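Local coordinates for putative lipoprotein (Clostridium difficile, PDB 4EXR) that is of unknown function but carries two PepSY-type (peptidase propeptide and YPEB) domains and is probably attached to the cell membrane as a lipoprotein, at residues V32-A37 / N111-P116. Residues are numbered along the deposited sequence; the frame is centred on the assembly and turned at random.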
ATOM      1  N   VAL A  32      12.066   4.317  20.051  1.00 30.70           N
ATOM      2  CA  VAL A  32      10.620   4.091  20.094  1.00 33.05           C
ATOM      3  C   VAL A  32      10.384   2.659  20.541  1.00 30.11           C
ATOM      4  O   VAL A  32      10.761   1.716  19.847  1.00 29.83           O
ATOM      5  CB  VAL A  32       9.975   4.311  18.711  1.00 35.57           C
ATOM      6  CG1 VAL A  32       8.448   4.101  18.766  1.00 30.27           C
ATOM      7  CG2 VAL A  32      10.312   5.698  18.184  1.00 35.42           C
ATOM      8  N   PRO A  33       9.792   2.484  21.725  1.00 30.13           N
ATOM      9  CA  PRO A  33       9.522   1.115  22.177  1.00 32.71           C
ATOM     10  C   PRO A  33       8.350   0.506  21.390  1.00 29.74           C
ATOM     11  O   PRO A  33       7.538   1.238  20.810  1.00 28.30           O
ATOM     12  CB  PRO A  33       9.177   1.297  23.653  1.00 31.98           C
ATOM     13  CG  PRO A  33       8.617   2.663  23.737  1.00 39.61           C
ATOM     14  CD  PRO A  33       9.333   3.495  22.692  1.00 34.63           C
ATOM     15  N   TYR A  34       8.266  -0.820  21.349  1.00 28.70           N
ATOM     16  CA  TYR A  34       7.236  -1.457  20.527  1.00 24.01           C
ATOM     17  C   TYR A  34       5.831  -1.052  20.962  1.00 28.26           C
ATOM     18  O   TYR A  34       4.915  -0.998  20.147  1.00 25.27           O
ATOM     19  CB  TYR A  34       7.405  -2.978  20.509  1.00 25.76           C
ATOM     20  CG  TYR A  34       6.759  -3.676  21.681  1.00 32.76           C
ATOM     21  CD1 TYR A  34       7.390  -3.738  22.917  1.00 33.51           C
ATOM     22  CD2 TYR A  34       5.502  -4.264  21.550  1.00 39.82           C
ATOM     23  CE1 TYR A  34       6.791  -4.377  23.993  1.00 36.88           C
ATOM     24  CE2 TYR A  34       4.895  -4.895  22.611  1.00 32.30           C
ATOM     25  CZ  TYR A  34       5.536  -4.950  23.826  1.00 35.50           C
ATOM     26  OH  TYR A  34       4.916  -5.584  24.873  1.00 36.95           O
ATOM     27  N   THR A  35       5.676  -0.731  22.244  1.00 30.71           N
ATOM     28  CA  THR A  35       4.380  -0.307  22.776  1.00 30.43           C
ATOM     29  C   THR A  35       3.922   1.035  22.215  1.00 33.77           C
ATOM     30  O   THR A  35       2.723   1.267  22.053  1.00 28.47           O
ATOM     31  CB  THR A  35       4.386  -0.253  24.322  1.00 36.02           C
ATOM     32  OG1 THR A  35       5.523   0.491  24.774  1.00 35.34           O
ATOM     33  CG2 THR A  35       4.467  -1.657  24.900  1.00 32.65           C
ATOM     34  N   ASP A  36       4.870   1.931  21.936  1.00 30.17           N
ATOM     35  CA  ASP A  36       4.547   3.198  21.276  1.00 31.63           C
ATOM     36  C   ASP A  36       4.068   2.992  19.842  1.00 31.40           C
ATOM     37  O   ASP A  36       3.165   3.689  19.385  1.00 30.28           O
ATOM     38  CB  ASP A  36       5.752   4.153  21.278  1.00 32.50           C
ATOM     39  CG  ASP A  36       5.874   4.943  22.571  1.00 48.57           C
ATOM     40  OD1 ASP A  36       4.990   4.810  23.446  1.00 50.42           O
ATOM     41  OD2 ASP A  36       6.857   5.709  22.705  1.00 48.59           O
ATOM     42  N   ALA A  37       4.672   2.038  19.133  1.00 26.86           N
ATOM     43  CA  ALA A  37       4.225   1.706  17.777  1.00 28.28           C
ATOM     44  C   ALA A  37       2.786   1.161  17.811  1.00 30.61           C
ATOM     45  O   ALA A  37       1.939   1.543  17.003  1.00 30.49           O
ATOM     46  CB  ALA A  37       5.159   0.680  17.153  1.00 30.64           C
ATOM     47  N   ASN A 111      -1.592  -8.402  25.867  1.00 36.58           N
ATOM     48  CA  ASN A 111      -1.657  -8.025  27.273  1.00 43.96           C
ATOM     49  C   ASN A 111      -0.722  -8.854  28.129  1.00 35.96           C
ATOM     50  O   ASN A 111      -0.679 -10.077  28.005  1.00 40.55           O
ATOM     51  CB  ASN A 111      -3.093  -8.155  27.804  1.00 56.42           C
ATOM     52  CG  ASN A 111      -4.059  -7.224  27.099  1.00 71.38           C
ATOM     53  OD1 ASN A 111      -5.040  -7.665  26.498  1.00 80.28           O
ATOM     54  ND2 ASN A 111      -3.776  -5.924  27.157  1.00 70.66           N
ATOM     55  N   ASP A 112       0.031  -8.174  28.991  1.00 41.86           N
ATOM     56  CA  ASP A 112       0.949  -8.820  29.932  1.00 43.99           C
ATOM     57  C   ASP A 112       2.002  -9.708  29.273  1.00 41.10           C
ATOM     58  O   ASP A 112       2.322 -10.782  29.775  1.00 40.60           O
ATOM     59  CB  ASP A 112       0.175  -9.610  30.991  1.00 56.75           C
ATOM     60  CG  ASP A 112      -0.699  -8.719  31.850  1.00 77.65           C
ATOM     61  OD1 ASP A 112      -0.295  -7.564  32.111  1.00 79.94           O
ATOM     62  OD2 ASP A 112      -1.792  -9.169  32.261  1.00 89.51           O
ATOM     63  N   ILE A 113       2.553  -9.268  28.149  1.00 30.10           N
ATOM     64  CA  ILE A 113       3.561 -10.087  27.501  1.00 24.78           C
ATOM     65  C   ILE A 113       4.947  -9.586  27.888  1.00 34.07           C
ATOM     66  O   ILE A 113       5.110  -8.460  28.364  1.00 31.82           O
ATOM     67  CB  ILE A 113       3.421 -10.092  25.975  1.00 25.89           C
ATOM     68  CG1 ILE A 113       3.593  -8.684  25.405  1.00 27.72           C
ATOM     69  CG2 ILE A 113       2.069 -10.713  25.550  1.00 28.59           C
ATOM     70  CD1 ILE A 113       3.613  -8.666  23.884  1.00 30.91           C
HETATM   71  N   MSE A 114       5.943 -10.430  27.691  1.00 26.44           N
HETATM   72  CA  MSE A 114       7.313 -10.022  27.948  1.00 30.77           C
HETATM   73  C   MSE A 114       7.782  -9.080  26.839  1.00 30.90           C
HETATM   74  O   MSE A 114       7.112  -8.930  25.818  1.00 26.78           O
HETATM   75  CB  MSE A 114       8.216 -11.245  28.018  1.00 29.58           C
HETATM   76  CG  MSE A 114       8.442 -11.915  26.677  1.00 34.27           C
HETATM   77 SE   MSE A 114       9.635 -13.447  26.902  0.75 50.29          SE
HETATM   78  CE  MSE A 114       8.654 -14.302  28.353  1.00 45.58           C
ATOM     79  N   THR A 115       8.934  -8.443  27.042  1.00 30.95           N
ATOM     80  CA  THR A 115       9.469  -7.498  26.069  1.00 31.00           C
ATOM     81  C   THR A 115      10.170  -8.245  24.947  1.00 27.93           C
ATOM     82  O   THR A 115      10.534  -9.405  25.104  1.00 29.74           O
ATOM     83  CB  THR A 115      10.489  -6.541  26.719  1.00 33.98           C
ATOM     84  OG1 THR A 115      11.605  -7.303  27.177  1.00 34.26           O
ATOM     85  CG2 THR A 115       9.858  -5.802  27.892  1.00 34.47           C
ATOM     86  N   PRO A 116      10.351  -7.584  23.795  1.00 26.45           N
ATOM     87  CA  PRO A 116      11.095  -8.211  22.704  1.00 28.56           C
ATOM     88  C   PRO A 116      12.523  -8.580  23.133  1.00 28.58           C
ATOM     89  O   PRO A 116      13.047  -9.614  22.715  1.00 30.65           O
ATOM     90  CB  PRO A 116      11.128  -7.112  21.637  1.00 27.24           C
ATOM     91  CG  PRO A 116       9.900  -6.302  21.891  1.00 30.52           C
ATOM     92  CD  PRO A 116       9.671  -6.344  23.373  1.00 26.12           C
TER
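Y34 reaches from the first turn of helix 34-44 to I113 and P116. CB leaves the helix toward 111-116, and CG sits between the backbone N and the carbonyl carbon (chi1 85°). CG already meets the proline ring, lying 4.1 Å from CG of P116. Further out, CD1 of Y34 comes to 3.5 Å from CD of P116, and CE1 of Y34 approaches that same carbon just as closely. Across the ring from CD1, CE2 of Y34 lies 4.2 Å from CD1 of I113, as does CZ. The hydroxyl oxygen ends against the isoleucine by packing alone, with OH of Y34 3.4 Å from CG1 of I113 and 3.5 Å from its CD1; no hydrogen bond joins the two segments. Tyrosine suits this place because its long flat ring spans the gap to both apolar partners.

The two segments lead into equivalent places in a repeated architecture: each PepSY-family unit has a helix followed by four antiparallel strands, and the two units join edge to edge in one eight-stranded sheet. P33 and T115 occupy the N-cap positions of the two helices, so the contact brings helix starts from both units together; the T115 side chain caps a backbone N at the start of helix 116-126.

P116 suits the first turn of that helix because its missing N-H is no loss there, while its compact ring gives the tyrosine an apolar surface. I113 supplies a branched aliphatic side chain whose extended CG1–CD1 arm (chi2 174°) reaches the tyrosine. The methyl CG2 of T35 lies over one face of the Y34 ring, 3.6 Å above its plane and offset toward the rim. W134 and Y145 also touch Y34, and the hydroxyl of Y145 hydrogen-bonds to the backbone oxygen of M114.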